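Side-chain contact in DUF4136 domain-containing protein (Bacteroides thetaiotaomicron, PDB 4F54), which is of unknown function, belongs to the DUF4136 family of the TolB_N clan, and is probably a lipoprotein: residues G112-G115 and P116-G120. Numbering follows the deposited sequence.
Sequences GYWG and PSYWG. With SO4 (sulfate ion), chain B.
Tyr-118 and Trp-114 meet as a T-shaped aromatic pair where the chain turns into the short, weakly bonded helix 116-119. At its base, Tyr-118 CB lies 3.3 Å from Gly-115 O. Gly-115 O also accepts a hydrogen bond from Tyr-118 N at 3.0 Å. The N-H...O angle is 147°. The N-H comes from well above the carbonyl plane. This i to i+3 bond closes the turn that opens the helix and holds Tyr-118 close to Gly-115. From CB the ring extends anti to the backbone N (chi1 167°), which sets it alongside the Trp-114 indole, both side chains pointing the same way. Tyr-118 CD2 comes near Trp-114 CE3. Tyr-118 CE2 is 4.1 Å from Trp-114 CZ3. This CZ3 stands over the centre of the tyrosine ring, 4.0 Å above its plane. The six-membered ring of Trp-114 thus turns its edge to the tyrosine face, with the planes at 67°. At the tip, Tyr-118 OH donates to sulfate O1 at 2.7 Å. O1 lies at the ring edge, in plane. The sulfate probably comes from the crystallisation liquor; Tyr-36 OH and Asp-39 N are also hydrogen-bonded to it. On the helix itself, Tyr-118 CD2 lies 3.5 Å above the Trp-119 ring plane, toward its rim. Trp-119 NE1 is hydrogen-bonded to Gln-88 OE1. The Trp-114/Tyr-118 pair and Trp-119 set this turn against the mixed sheet: Trp-114 packs on Gln-88 of strand 85-92 and Leu-42 of strand 42-44, and Tyr-118 on Tyr-36 of strand 34-37.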
loop_
_atom_site.group_PDB
_atom_site.type_symbol
_atom_site.label_atom_id
_atom_site.label_comp_id
_atom_site.label_asym_id
_atom_site.label_seq_id
_atom_site.Cartn_x
_atom_site.Cartn_y
_atom_site.Cartn_z
ATOM N N GLY A 112 -14.653 -0.881 4.752
ATOM C CA GLY A 112 -13.847 -2.102 4.856
ATOM C C GLY A 112 -12.344 -1.928 4.818
ATOM O O GLY A 112 -11.620 -2.907 4.707
ATOM N N TYR A 113 -11.849 -0.697 4.905
ATOM C CA TYR A 113 -10.424 -0.462 4.712
ATOM C C TYR A 113 -9.652 -1.101 5.860
ATOM O O TYR A 113 -10.187 -1.233 6.955
ATOM C CB TYR A 113 -10.108 1.035 4.672
ATOM C CG TYR A 113 -8.704 1.312 4.152
ATOM C CD1 TYR A 113 -8.396 0.994 2.832
ATOM C CD2 TYR A 113 -7.676 1.755 4.996
ATOM C CE1 TYR A 113 -7.132 1.166 2.359
ATOM C CE2 TYR A 113 -6.396 1.982 4.495
ATOM C CZ TYR A 113 -6.142 1.632 3.216
ATOM O OH TYR A 113 -4.904 1.850 2.711
ATOM N N TRP A 114 -8.398 -1.431 5.606
ATOM C CA TRP A 114 -7.491 -1.891 6.666
ATOM C C TRP A 114 -7.620 -1.090 7.926
ATOM O O TRP A 114 -7.701 0.137 7.867
ATOM C CB TRP A 114 -6.046 -1.785 6.177
ATOM C CG TRP A 114 -5.754 -2.603 4.959
ATOM C CD1 TRP A 114 -5.749 -2.183 3.611
ATOM C CD2 TRP A 114 -5.428 -4.012 4.911
ATOM N NE1 TRP A 114 -5.386 -3.209 2.778
ATOM C CE2 TRP A 114 -5.237 -4.357 3.492
ATOM C CE3 TRP A 114 -5.211 -4.989 5.867
ATOM C CZ2 TRP A 114 -4.869 -5.650 3.083
ATOM C CZ3 TRP A 114 -4.924 -6.293 5.427
ATOM C CH2 TRP A 114 -4.706 -6.592 4.076
ATOM N N GLY A 115 -7.746 -1.771 9.066
ATOM C CA GLY A 115 -7.765 -1.096 10.333
ATOM C C GLY A 115 -6.434 -1.141 11.023
ATOM O O GLY A 115 -5.716 -2.139 10.912
ATOM N N PRO A 116 -6.133 -0.109 11.837
ATOM C CA PRO A 116 -4.863 -0.213 12.595
ATOM C C PRO A 116 -4.788 -1.430 13.471
ATOM O O PRO A 116 -3.692 -1.977 13.752
ATOM C CB PRO A 116 -4.864 1.047 13.462
ATOM C CG PRO A 116 -5.622 2.030 12.616
ATOM C CD PRO A 116 -6.740 1.232 11.987
ATOM N N SER A 117 -5.941 -1.822 13.982
ATOM C CA SER A 117 -5.990 -2.976 14.902
ATOM C C SER A 117 -5.755 -4.346 14.216
ATOM O O SER A 117 -5.533 -5.332 14.874
ATOM C CB SER A 117 -7.287 -3.028 15.728
ATOM O OG SER A 117 -8.392 -3.224 14.870
ATOM N N TYR A 118 -5.753 -4.383 12.883
ATOM C CA TYR A 118 -5.234 -5.576 12.190
ATOM C C TYR A 118 -3.771 -5.854 12.626
ATOM O O TYR A 118 -3.359 -7.004 12.827
ATOM C CB TYR A 118 -5.342 -5.372 10.676
ATOM C CG TYR A 118 -4.565 -6.395 9.878
ATOM C CD1 TYR A 118 -5.085 -7.685 9.664
ATOM C CD2 TYR A 118 -3.322 -6.097 9.395
ATOM C CE1 TYR A 118 -4.370 -8.641 8.964
ATOM C CE2 TYR A 118 -2.582 -7.034 8.654
ATOM C CZ TYR A 118 -3.119 -8.308 8.457
ATOM O OH TYR A 118 -2.330 -9.205 7.755
ATOM N N TRP A 119 -2.991 -4.762 12.734
ATOM C CA TRP A 119 -1.550 -4.823 12.984
ATOM C C TRP A 119 -1.139 -4.977 14.427
ATOM O O TRP A 119 -0.111 -5.594 14.713
ATOM C CB TRP A 119 -0.903 -3.543 12.412
ATOM C CG TRP A 119 -0.965 -3.459 10.906
ATOM C CD1 TRP A 119 -1.802 -2.690 10.129
ATOM C CD2 TRP A 119 -0.200 -4.248 9.992
ATOM N NE1 TRP A 119 -1.581 -2.904 8.797
ATOM C CE2 TRP A 119 -0.628 -3.870 8.647
ATOM C CE3 TRP A 119 0.798 -5.221 10.160
ATOM C CZ2 TRP A 119 -0.058 -4.463 7.490
ATOM C CZ3 TRP A 119 1.363 -5.799 9.015
ATOM C CH2 TRP A 119 0.949 -5.431 7.719
ATOM N N GLY A 120 -1.920 -4.403 15.350
ATOM C CA GLY A 120 -1.571 -4.412 16.769
ATOM C C GLY A 120 -2.438 -3.399 17.504
ATOM O O GLY A 120 -3.453 -2.948 16.958
HETATM S S SO4 B . -2.644 -12.445 6.395
HETATM O O1 SO4 B . -3.469 -11.563 7.292
HETATM O O2 SO4 B . -1.266 -11.955 6.151
HETATM O O3 SO4 B . -2.494 -13.808 6.981
HETATM O O4 SO4 B . -3.399 -12.599 5.105
#